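Local coordinates for protein dual specificity phosphatase 28 (Homo sapiens, PDB 5Y15) that hydrolyses phosphate esters such as a synthetic aryl phosphate, as an atypical dual-specificity phosphatase with almost no detectable activity toward phosphotyrosine and even less toward phosphothreonine, at residues A[52-57]-A[119-124]; A[69-74]-A[84-89]; A[41-46]-A[155-160]; A[130-135]-A[161-166]. The protein carries 2 engineered substitutions. One frame throughout, in Å; residues are numbered along the deposited sequence.

Overall arrangement
Contacts 1, 2 and 3 all reach the mixed sheet of the phosphatase domain, whereas contact 4 joins helix 130-142 to the loop that leads into helix 165-179. Contact 1 holds the end of strand 119-123 and Ser124, an engineered serine at the inferred active-site position; contact 2, its centre about 9 Å away, adds the neighbouring strand pair, tied in by Tyr123 N to Val70 O at 2.9 Å. Contact 3 lies at the opposite border, its centre about 18 Å from that of contact 2. Contact 4 carries the phosphate-binding Arg130, and its Ser131 OG stands 3.0 Å from Ser124 OG. Contacts 3 and 4 are joined by Lys155 NZ and Ala161 O, 2.9 Å apart.

Contact 1: A[52-57]-A[119-124]; sequences ARAAGA and ACLVYS. Engineered in segment 119-124: Ser124 (natural residue Cys).
Where strand 119-123 runs into the phosphate-binding loop of the protein tyrosine phosphatase fold, Tyr123 and Leu121 pack against Ala54 and Ala55 of the turn that precedes helix 58-63. The methyl group of Ala55 sits over one face of the tyrosine ring: CB lies 4.1 Å from the centroid of the Tyr123 ring and 27° off its normal, a CH-pi contact displaced toward the phenol end, where CB comes to 3.7 Å from CZ of Tyr123. With chi1 at 73°, the ring carbon CG of Tyr123 is wedged between its own backbone N and carbonyl carbon, and the phenol OH donates a hydrogen bond to Pro77 O, which fixes the far end of the ring. One residue earlier, Ala54 CB meets both methyls of Leu121, at 4.0 Å from CD1 and 4.1 Å from CD2, and also touches Tyr123 CB. The turn thus meets the strand through methyl groups, with no hydrogen bond between the two segments. At the strand's end the Ala52 N approaches Ser124 O to 3.1 Å, but at an angle too poor for a hydrogen bond; Ala52 pairs through its backbone with Lys125 instead. Ser124 is an engineered serine at the position inferred to carry the phosphocysteine intermediate, and its OG is hydrogen-bonded to Ser131 OG. Strand 119-123 is flanked by strands 47-50 and 66-71, and Val122, on the face turned from the alanines, packs on helices 100-115 and 130-142.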
loop_
_atom_site.group_PDB
_atom_site.type_symbol
_atom_site.label_atom_id
_atom_site.label_comp_id
_atom_site.label_asym_id
_atom_site.label_seq_id
_atom_site.Cartn_x
_atom_site.Cartn_y
_atom_site.Cartn_z
ATOM N N ALA A 52 13.130 -11.483 6.790
ATOM C CA ALA A 52 13.353 -10.426 7.770
ATOM C C ALA A 52 14.562 -9.589 7.388
ATOM O O ALA A 52 14.577 -8.371 7.591
ATOM C CB ALA A 52 13.530 -10.994 9.193
ATOM N N ARG A 53 15.592 -10.235 6.845
ATOM C CA ARG A 53 16.808 -9.505 6.527
ATOM C C ARG A 53 16.631 -8.552 5.352
ATOM O O ARG A 53 17.418 -7.608 5.222
ATOM C CB ARG A 53 17.917 -10.519 6.247
ATOM C CG ARG A 53 17.923 -11.631 7.318
ATOM C CD ARG A 53 18.478 -11.103 8.639
ATOM N NE ARG A 53 18.501 -12.076 9.738
ATOM C CZ ARG A 53 19.603 -12.597 10.285
ATOM N NH1 ARG A 53 20.803 -12.254 9.838
ATOM N NH2 ARG A 53 19.509 -13.457 11.297
ATOM N N ALA A 54 15.575 -8.734 4.544
ATOM C CA ALA A 54 15.407 -7.955 3.315
ATOM C C ALA A 54 15.240 -6.466 3.590
ATOM O O ALA A 54 15.887 -5.632 2.948
ATOM C CB ALA A 54 14.209 -8.472 2.520
ATOM N N ALA A 55 14.373 -6.103 4.544
ATOM C CA ALA A 55 14.119 -4.686 4.775
ATOM C C ALA A 55 15.347 -3.972 5.320
ATOM O O ALA A 55 15.431 -2.743 5.209
ATOM C CB ALA A 55 12.932 -4.506 5.717
ATOM N N GLY A 56 16.303 -4.722 5.878
ATOM C CA GLY A 56 17.562 -4.245 6.406
ATOM C C GLY A 56 18.711 -4.254 5.420
ATOM O O GLY A 56 19.859 -4.048 5.827
ATOM N N ALA A 57 18.457 -4.542 4.148
ATOM C CA ALA A 57 19.466 -4.433 3.086
ATOM C C ALA A 57 19.245 -3.186 2.232
ATOM O O ALA A 57 19.130 -3.277 1.009
ATOM C CB ALA A 57 19.471 -5.693 2.225
ATOM N N ALA A 119 10.194 -0.957 -8.496
ATOM C CA ALA A 119 10.139 -2.374 -8.195
ATOM C C ALA A 119 9.555 -2.556 -6.807
ATOM O O ALA A 119 9.596 -1.654 -5.976
ATOM C CB ALA A 119 11.533 -3.008 -8.263
ATOM N N CYS A 120 9.037 -3.743 -6.544
ATOM C CA CYS A 120 8.450 -4.033 -5.251
ATOM C C CYS A 120 9.294 -5.070 -4.552
ATOM O O CYS A 120 9.821 -5.992 -5.178
ATOM C CB CYS A 120 7.030 -4.597 -5.343
ATOM S SG CYS A 120 5.863 -3.594 -6.238
ATOM N N LEU A 121 9.369 -4.926 -3.234
ATOM C CA LEU A 121 9.929 -5.947 -2.373
ATOM C C LEU A 121 8.773 -6.428 -1.511
ATOM O O LEU A 121 8.126 -5.622 -0.838
ATOM C CB LEU A 121 11.067 -5.391 -1.509
ATOM C CG LEU A 121 11.281 -6.223 -0.256
ATOM C CD1 LEU A 121 11.936 -7.547 -0.638
ATOM C CD2 LEU A 121 12.056 -5.473 0.852
ATOM N N VAL A 122 8.473 -7.715 -1.585
ATOM C CA VAL A 122 7.478 -8.360 -0.739
ATOM C C VAL A 122 8.265 -9.174 0.270
ATOM O O VAL A 122 9.091 -10.006 -0.123
ATOM C CB VAL A 122 6.542 -9.277 -1.542
ATOM C CG1 VAL A 122 5.526 -9.931 -0.649
ATOM C CG2 VAL A 122 5.832 -8.514 -2.667
ATOM N N TYR A 123 8.032 -8.950 1.562
ATOM C CA TYR A 123 8.804 -9.702 2.536
ATOM C C TYR A 123 7.967 -10.099 3.737
ATOM O O TYR A 123 6.993 -9.439 4.101
ATOM C CB TYR A 123 10.040 -8.932 2.979
ATOM C CG TYR A 123 9.801 -7.758 3.892
ATOM C CD1 TYR A 123 9.495 -6.511 3.375
ATOM C CD2 TYR A 123 9.940 -7.888 5.272
ATOM C CE1 TYR A 123 9.289 -5.427 4.205
ATOM C CE2 TYR A 123 9.749 -6.813 6.111
ATOM C CZ TYR A 123 9.424 -5.578 5.571
ATOM O OH TYR A 123 9.231 -4.489 6.401
ATOM N N SER A 124 8.373 -11.204 4.344
ATOM C CA SER A 124 7.786 -11.698 5.573
ATOM C C SER A 124 8.952 -12.128 6.442
ATOM O O SER A 124 10.116 -12.001 6.048
ATOM C CB SER A 124 6.786 -12.836 5.319
ATOM O OG SER A 124 7.424 -13.949 4.712
#

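Contact 2: A[69-74]-A[84-89]; sequences CVNVSR and VAELRV
Asn71 and Glu86 reach out alongside each other, and the amide ND2 of Asn71 donates to OE2 of Glu86 at 3.1 Å. Amide and carboxylate planes are only 6° apart, and the oxygen is met nearly along its C-O axis. The amide is gripped at its other end too, since Ser73 OG donates to Asn71 OD1 at 2.8 Å, while ND2 and NH2 of Arg88 both bond Gln76 O. Arg88 bends at chi3 (-49°), which turns NH1 back to Ser73 O at 3.1 Å; the carbonyl lies at the guanidinium edge, yet the donor stands above the carbonyl plane. Over one face of that guanidinium lies Asn71 ND2. Strands 66-71 and 85-88 pair in parallel here, with Leu87 N bonded to Cys69 O at 2.9 Å and Asn71 N to Leu87 O at 2.8 Å. Strand 85-88 is the outermost of its chain, and the sheet runs on through it, antiparallel, into the second subunit, whose Arg88 forms a salt bridge with Glu86. On the face that bears Val70 and Leu87, Val70 CG1 touches Val89 CG2 at 4.1 Å beneath Thr106 of helix 100-115. On the Asn71 side, Cys69 SG rests 3.9 Å from Val84 CG1.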
loop_
_atom_site.group_PDB
_atom_site.type_symbol
_atom_site.label_atom_id
_atom_site.label_comp_id
_atom_site.label_asym_id
_atom_site.label_seq_id
_atom_site.Cartn_x
_atom_site.Cartn_y
_atom_site.Cartn_z
ATOM N N CYS A 69 7.855 -1.341 -0.494
ATOM C CA CYS A 69 8.056 -2.527 0.334
ATOM C C CYS A 69 6.703 -3.009 0.829
ATOM O O CYS A 69 5.941 -2.230 1.413
ATOM C CB CYS A 69 8.963 -2.222 1.539
ATOM S SG CYS A 69 10.627 -1.740 1.047
ATOM N N VAL A 70 6.420 -4.287 0.640
ATOM C CA VAL A 70 5.183 -4.883 1.119
ATOM C C VAL A 70 5.567 -5.765 2.289
ATOM O O VAL A 70 6.159 -6.836 2.098
ATOM C CB VAL A 70 4.453 -5.687 0.035
ATOM C CG1 VAL A 70 3.122 -6.247 0.589
ATOM C CG2 VAL A 70 4.213 -4.828 -1.226
ATOM N N ASN A 71 5.206 -5.322 3.491
ATOM C CA ASN A 71 5.547 -5.988 4.750
ATOM C C ASN A 71 4.335 -6.831 5.098
ATOM O O ASN A 71 3.326 -6.305 5.561
ATOM C CB ASN A 71 5.856 -4.926 5.807
ATOM C CG ASN A 71 6.277 -5.494 7.181
ATOM O OD1 ASN A 71 6.142 -6.683 7.483
ATOM N ND2 ASN A 71 6.762 -4.604 8.028
ATOM N N VAL A 72 4.402 -8.132 4.831
ATOM C CA VAL A 72 3.255 -9.025 5.086
ATOM C C VAL A 72 3.455 -9.607 6.478
ATOM O O VAL A 72 3.906 -10.745 6.671
ATOM C CB VAL A 72 3.121 -10.104 4.007
ATOM C CG1 VAL A 72 1.702 -10.696 4.024
ATOM C CG2 VAL A 72 3.489 -9.538 2.613
ATOM N N SER A 73 3.053 -8.838 7.493
ATOM C CA SER A 73 3.147 -9.304 8.872
ATOM C C SER A 73 2.482 -8.297 9.785
ATOM O O SER A 73 2.278 -7.140 9.422
ATOM C CB SER A 73 4.593 -9.478 9.328
ATOM O OG SER A 73 5.120 -8.196 9.576
ATOM N N ARG A 74 2.247 -8.725 11.020
ATOM C CA ARG A 74 1.696 -7.812 12.002
ATOM C C ARG A 74 2.776 -7.159 12.830
ATOM O O ARG A 74 2.592 -6.017 13.258
ATOM C CB ARG A 74 0.737 -8.554 12.931
ATOM C CG ARG A 74 -0.468 -9.116 12.221
ATOM C CD ARG A 74 -1.399 -9.732 13.230
ATOM N NE ARG A 74 -2.576 -10.342 12.624
ATOM C CZ ARG A 74 -3.772 -9.768 12.608
ATOM N NH1 ARG A 74 -3.924 -8.563 13.146
ATOM N NH2 ARG A 74 -4.807 -10.382 12.051
ATOM N N VAL A 84 11.087 5.319 1.032
ATOM C CA VAL A 84 10.430 4.255 0.285
ATOM C C VAL A 84 9.089 3.976 0.946
ATOM O O VAL A 84 9.036 3.643 2.137
ATOM C CB VAL A 84 11.293 2.985 0.239
ATOM C CG1 VAL A 84 10.541 1.857 -0.449
ATOM C CG2 VAL A 84 12.614 3.276 -0.460
ATOM N N ALA A 85 8.011 4.116 0.174
ATOM C CA ALA A 85 6.681 3.833 0.692
ATOM C C ALA A 85 6.612 2.381 1.145
ATOM O O ALA A 85 7.278 1.513 0.591
ATOM C CB ALA A 85 5.627 4.108 -0.389
ATOM N N GLU A 86 5.815 2.130 2.186
ATOM C CA GLU A 86 5.693 0.806 2.785
ATOM C C GLU A 86 4.229 0.496 3.031
ATOM O O GLU A 86 3.510 1.300 3.639
ATOM C CB GLU A 86 6.442 0.690 4.140
ATOM C CG GLU A 86 5.989 -0.555 4.962
ATOM C CD GLU A 86 6.448 -0.564 6.448
ATOM O OE1 GLU A 86 6.888 0.490 6.965
ATOM O OE2 GLU A 86 6.330 -1.628 7.120
ATOM N N LEU A 87 3.803 -0.674 2.576
ATOM C CA LEU A 87 2.450 -1.165 2.792
ATOM C C LEU A 87 2.538 -2.357 3.729
ATOM O O LEU A 87 3.177 -3.360 3.389
ATOM C CB LEU A 87 1.792 -1.557 1.460
ATOM C CG LEU A 87 0.481 -2.341 1.566
ATOM C CD1 LEU A 87 -0.604 -1.480 2.152
ATOM C CD2 LEU A 87 0.059 -2.839 0.177
ATOM N N ARG A 88 1.891 -2.263 4.893
ATOM C CA ARG A 88 1.854 -3.378 5.823
ATOM C C ARG A 88 0.551 -4.116 5.603
ATOM O O ARG A 88 -0.521 -3.500 5.597
ATOM C CB ARG A 88 1.947 -2.924 7.293
ATOM C CG ARG A 88 1.654 -4.078 8.292
ATOM C CD ARG A 88 1.834 -3.705 9.803
ATOM N NE ARG A 88 3.092 -3.032 10.085
ATOM C CZ ARG A 88 4.209 -3.672 10.421
ATOM N NH1 ARG A 88 4.212 -5.005 10.492
ATOM N NH2 ARG A 88 5.318 -2.987 10.662
ATOM N N VAL A 89 0.649 -5.427 5.410
ATOM C CA VAL A 89 -0.492 -6.324 5.283
ATOM C C VAL A 89 -0.535 -7.149 6.557
ATOM O O VAL A 89 0.239 -8.099 6.702
ATOM C CB VAL A 89 -0.358 -7.180 4.011
ATOM C CG1 VAL A 89 -1.512 -8.170 3.847
ATOM C CG2 VAL A 89 -0.302 -6.261 2.836
#

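Contact 3: A[41-46]-A[155-160]; sequences VRVAPS and KSARPV
Two guanidinium groups flank the contact of Val41 and Val43 with Ala157. That of Arg42 has the Ala44-Pro45 peptide above one face, with Pro45 N 3.9 Å over the guanidinium plane and offset toward its rim. That of Arg158 is held by carbonyls: NE bonds Gly127 O, and NH2 bonds Val36 O and Asn126 O; its aliphatic part does the touching, CD lying 4.2 Å from Val41 CG2. Between the two, the methyl of Ala157 is pressed onto the strand. It stands 3.2 Å from Arg42 O, 3.6 Å from Val43 CA and 3.9 Å from Val43 CG2. Val41, with CG1 anti to its backbone N (chi1 176°), turns that branch toward the last turn of the helix and comes to 3.5 Å from Ala157 CB, tighter than usual van der Waals distance; its still shorter approach to the Ala157 carbonyl is doubtful. No hydrogen bond crosses. The contact sets the C-terminal end of helix 147-157 against border strand 40-44, which carries a classic beta bulge at Val43 and Ala44, both facing Leu47. This is helix-on-sheet packing of the phosphatase domain, and Arg158 ties it to carbonyls of the phosphate-binding loop.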
loop_
_atom_site.group_PDB
_atom_site.type_symbol
_atom_site.label_atom_id
_atom_site.label_comp_id
_atom_site.label_asym_id
_atom_site.label_seq_id
_atom_site.Cartn_x
_atom_site.Cartn_y
_atom_site.Cartn_z
ATOM N N VAL A 41 15.455 -12.071 -3.189
ATOM C CA VAL A 41 15.472 -12.841 -4.425
ATOM C C VAL A 41 14.632 -12.128 -5.477
ATOM O O VAL A 41 13.546 -11.615 -5.178
ATOM C CB VAL A 41 14.914 -14.256 -4.202
ATOM C CG1 VAL A 41 14.877 -14.959 -5.508
ATOM C CG2 VAL A 41 15.749 -15.014 -3.221
ATOM N N ARG A 42 15.136 -12.084 -6.708
ATOM C CA ARG A 42 14.318 -11.689 -7.853
ATOM C C ARG A 42 13.367 -12.831 -8.197
ATOM O O ARG A 42 13.814 -13.954 -8.455
ATOM C CB ARG A 42 15.218 -11.359 -9.044
ATOM C CG ARG A 42 14.591 -10.549 -10.164
ATOM C CD ARG A 42 15.511 -10.587 -11.385
ATOM N NE ARG A 42 15.116 -9.694 -12.481
ATOM C CZ ARG A 42 14.519 -10.098 -13.604
ATOM N NH1 ARG A 42 14.226 -11.386 -13.776
ATOM N NH2 ARG A 42 14.209 -9.216 -14.557
ATOM N N VAL A 43 12.058 -12.580 -8.130
ATOM C CA VAL A 43 11.085 -13.593 -8.551
ATOM C C VAL A 43 10.758 -13.448 -10.032
ATOM O O VAL A 43 10.532 -14.435 -10.736
ATOM C CB VAL A 43 9.801 -13.488 -7.710
ATOM C CG1 VAL A 43 8.723 -14.405 -8.267
ATOM C CG2 VAL A 43 10.079 -13.807 -6.242
ATOM N N ALA A 44 10.645 -12.204 -10.467
ATOM C CA ALA A 44 10.207 -11.838 -11.800
ATOM C C ALA A 44 10.560 -10.374 -11.979
ATOM O O ALA A 44 10.950 -9.704 -11.011
ATOM C CB ALA A 44 8.698 -12.082 -11.960
ATOM N N PRO A 45 10.426 -9.835 -13.184
ATOM C CA PRO A 45 10.791 -8.428 -13.387
ATOM C C PRO A 45 10.092 -7.502 -12.406
ATOM O O PRO A 45 8.897 -7.640 -12.135
ATOM C CB PRO A 45 10.348 -8.166 -14.831
ATOM C CG PRO A 45 10.524 -9.501 -15.471
ATOM C CD PRO A 45 10.018 -10.460 -14.459
ATOM N N SER A 46 10.874 -6.606 -11.815
ATOM C CA SER A 46 10.408 -5.573 -10.901
ATOM C C SER A 46 9.773 -6.135 -9.619
ATOM O O SER A 46 9.115 -5.399 -8.883
ATOM C CB SER A 46 9.440 -4.630 -11.622
ATOM O OG SER A 46 10.160 -3.721 -12.445
ATOM N N LYS A 155 8.554 -20.398 -6.328
ATOM C CA LYS A 155 9.361 -21.499 -5.796
ATOM C C LYS A 155 10.717 -21.618 -6.495
ATOM O O LYS A 155 11.713 -21.971 -5.852
ATOM C CB LYS A 155 8.585 -22.817 -5.900
ATOM C CG LYS A 155 9.267 -23.989 -5.193
ATOM C CD LYS A 155 8.453 -24.476 -4.007
ATOM C CE LYS A 155 9.128 -25.651 -3.311
ATOM N NZ LYS A 155 9.194 -25.435 -1.817
ATOM N N SER A 156 10.783 -21.333 -7.800
ATOM C CA SER A 156 12.072 -21.377 -8.478
ATOM C C SER A 156 12.972 -20.251 -7.998
ATOM O O SER A 156 14.192 -20.427 -7.883
ATOM C CB SER A 156 11.893 -21.286 -10.005
ATOM O OG SER A 156 11.343 -22.474 -10.570
ATOM N N ALA A 157 12.390 -19.101 -7.678
ATOM C CA ALA A 157 13.219 -18.017 -7.176
ATOM C C ALA A 157 13.591 -18.227 -5.715
ATOM O O ALA A 157 14.692 -17.850 -5.309
ATOM C CB ALA A 157 12.501 -16.676 -7.358
ATOM N N ARG A 158 12.710 -18.850 -4.934
ATOM C CA ARG A 158 12.912 -19.075 -3.500
ATOM C C ARG A 158 12.544 -20.522 -3.195
ATOM O O ARG A 158 11.350 -20.844 -3.056
ATOM C CB ARG A 158 12.074 -18.108 -2.674
ATOM C CG ARG A 158 12.217 -18.252 -1.175
ATOM C CD ARG A 158 13.322 -17.335 -0.646
ATOM N NE ARG A 158 13.270 -17.208 0.813
ATOM C CZ ARG A 158 14.324 -16.992 1.598
ATOM N NH1 ARG A 158 15.547 -16.883 1.090
ATOM N NH2 ARG A 158 14.145 -16.882 2.901
ATOM N N PRO A 159 13.525 -21.431 -3.143
ATOM C CA PRO A 159 13.191 -22.858 -2.971
ATOM C C PRO A 159 12.427 -23.168 -1.706
ATOM O O PRO A 159 11.627 -24.111 -1.698
ATOM C CB PRO A 159 14.563 -23.544 -2.993
ATOM C CG PRO A 159 15.400 -22.608 -3.819
ATOM C CD PRO A 159 14.941 -21.225 -3.490
ATOM N N VAL A 160 12.662 -22.431 -0.619
ATOM C CA VAL A 160 11.935 -22.714 0.607
ATOM C C VAL A 160 10.480 -22.272 0.542
ATOM O O VAL A 160 9.693 -22.645 1.427
ATOM C CB VAL A 160 12.650 -22.078 1.816
ATOM C CG1 VAL A 160 14.133 -22.435 1.776
ATOM C CG2 VAL A 160 12.441 -20.571 1.852
#

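Contact 4: A[130-135]-A[161-166]; sequences RSAAVC and AEPNPG. With PO4 (phosphate ion), chain C.
Ala132 and Ala133, in the first turns of helix 130-142, meet Ala161 and Pro163 through methyl groups and ring carbons. Ala132 CB faces Ala161 CB at 4.0 Å, and the proline ring lies alongside the helix, with Pro163 CG 4.0 Å from Ala133 N and Pro163 CB 4.2 Å from Ala133 CB. At the N-terminus of the same helix a phosphate ion is bound, probably from the crystallisation liquor. Its O3 accepts both from Arg130 N at 2.9 Å, nearly straight at 172°, and from Arg130 NE at 3.0 Å, while O4 takes NH2 of the same arginine at 3.1 Å. The chain bends at chi3 (-58°), and the guanidinium, lying beyond the N-terminal end of the helix, sets its edge toward the ion. Arg130 NH1 is held by Val91 O. Backbone amides of Asn126, Arg128 and Ser129 complete the phosphate cradle. The segment 161-166 is in turn tied to that loop: Glu162 pairs by backbone with Arg128, and Asn164 N bonds Ser129 OG. Asn164, at the N-cap of the next helix, accepts with OD1 a weak bond from Gly166 N and a bond from Phe167 N, and its ND2 bonds Asp93. An oxyanion surrounded by loop amides, a helix N-terminus and one bidentate arginine is the geometry of the P-loop of tyrosine phosphatases, so the ion probably marks where the phosphoryl group of a substrate would be bound.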
loop_
_atom_site.group_PDB
_atom_site.type_symbol
_atom_site.label_atom_id
_atom_site.label_comp_id
_atom_site.label_asym_id
_atom_site.label_seq_id
_atom_site.Cartn_x
_atom_site.Cartn_y
_atom_site.Cartn_z
ATOM N N ARG A 130 3.925 -15.965 3.949
ATOM C CA ARG A 130 3.145 -14.763 3.666
ATOM C C ARG A 130 3.621 -14.051 2.403
ATOM O O ARG A 130 2.811 -13.683 1.539
ATOM C CB ARG A 130 3.184 -13.827 4.877
ATOM C CG ARG A 130 2.241 -14.306 5.983
ATOM C CD ARG A 130 2.464 -13.567 7.312
ATOM N NE ARG A 130 3.833 -13.718 7.786
ATOM C CZ ARG A 130 4.288 -13.265 8.953
ATOM N NH1 ARG A 130 3.484 -12.610 9.802
ATOM N NH2 ARG A 130 5.558 -13.465 9.263
ATOM N N SER A 131 4.928 -13.784 2.315
ATOM C CA SER A 131 5.465 -13.055 1.185
ATOM C C SER A 131 5.404 -13.888 -0.091
ATOM O O SER A 131 5.209 -13.336 -1.178
ATOM C CB SER A 131 6.892 -12.633 1.489
ATOM O OG SER A 131 7.663 -13.794 1.762
ATOM N N ALA A 132 5.511 -15.211 0.030
ATOM C CA ALA A 132 5.412 -16.055 -1.148
ATOM C C ALA A 132 3.990 -16.059 -1.674
ATOM O O ALA A 132 3.772 -16.061 -2.896
ATOM C CB ALA A 132 5.867 -17.479 -0.826
ATOM N N ALA A 133 3.016 -16.066 -0.758
ATOM C CA ALA A 133 1.616 -16.021 -1.161
ATOM C C ALA A 133 1.297 -14.712 -1.866
ATOM O O ALA A 133 0.630 -14.714 -2.904
ATOM C CB ALA A 133 0.707 -16.204 0.054
ATOM N N VAL A 134 1.778 -13.585 -1.331
ATOM C CA VAL A 134 1.495 -12.298 -1.979
ATOM C C VAL A 134 2.171 -12.217 -3.350
ATOM O O VAL A 134 1.578 -11.729 -4.325
ATOM C CB VAL A 134 1.914 -11.131 -1.068
ATOM C CG1 VAL A 134 1.835 -9.817 -1.828
ATOM C CG2 VAL A 134 1.019 -11.069 0.180
ATOM N N CYS A 135 3.423 -12.683 -3.455
ATOM C CA CYS A 135 4.079 -12.696 -4.770
ATOM C C CYS A 135 3.293 -13.543 -5.768
ATOM O O CYS A 135 3.084 -13.145 -6.925
ATOM C CB CYS A 135 5.510 -13.219 -4.641
ATOM S SG CYS A 135 6.613 -11.974 -3.992
ATOM N N ALA A 161 10.109 -21.476 -0.468
ATOM C CA ALA A 161 8.761 -20.918 -0.550
ATOM C C ALA A 161 7.704 -21.972 -0.292
ATOM O O ALA A 161 7.727 -23.055 -0.884
ATOM C CB ALA A 161 8.523 -20.265 -1.903
ATOM N N GLU A 162 6.769 -21.636 0.597
ATOM C CA GLU A 162 5.679 -22.501 1.012
ATOM C C GLU A 162 4.582 -21.722 1.726
ATOM O O GLU A 162 4.635 -21.576 2.948
ATOM C CB GLU A 162 6.160 -23.607 1.950
ATOM C CG GLU A 162 5.117 -24.681 2.083
ATOM C CD GLU A 162 5.624 -25.922 2.747
ATOM O OE1 GLU A 162 6.422 -25.804 3.697
ATOM O OE2 GLU A 162 5.189 -27.018 2.323
ATOM N N PRO A 163 3.581 -21.215 1.009
ATOM C CA PRO A 163 2.415 -20.646 1.689
ATOM C C PRO A 163 1.802 -21.719 2.558
ATOM O O PRO A 163 1.712 -22.876 2.146
ATOM C CB PRO A 163 1.476 -20.285 0.529
ATOM C CG PRO A 163 2.419 -20.013 -0.620
ATOM C CD PRO A 163 3.476 -21.082 -0.456
ATOM N N ASN A 164 1.372 -21.332 3.767
ATOM C CA ASN A 164 0.772 -22.307 4.669
ATOM C C ASN A 164 -0.535 -22.807 4.056
ATOM O O ASN A 164 -1.058 -22.197 3.118
ATOM C CB ASN A 164 0.600 -21.725 6.087
ATOM C CG ASN A 164 -0.554 -20.731 6.229
ATOM O OD1 ASN A 164 -1.701 -21.022 5.891
ATOM N ND2 ASN A 164 -0.252 -19.572 6.799
ATOM N N PRO A 165 -1.051 -23.957 4.510
ATOM C CA PRO A 165 -2.203 -24.549 3.809
ATOM C C PRO A 165 -3.400 -23.634 3.716
ATOM O O PRO A 165 -4.136 -23.690 2.719
ATOM C CB PRO A 165 -2.524 -25.787 4.657
ATOM C CG PRO A 165 -1.258 -26.104 5.304
ATOM C CD PRO A 165 -0.626 -24.810 5.630
ATOM N N GLY A 166 -3.610 -22.776 4.713
ATOM C CA GLY A 166 -4.720 -21.846 4.628
ATOM C C GLY A 166 -4.497 -20.819 3.537
ATOM O O GLY A 166 -5.404 -20.521 2.756
HETATM P P PO4 C . 6.702 -16.296 6.726
HETATM O O1 PO4 C . 7.420 -16.130 5.393
HETATM O O2 PO4 C . 6.758 -17.737 7.190
HETATM O O3 PO4 C . 5.253 -15.973 6.514
HETATM O O4 PO4 C . 7.434 -15.357 7.672
#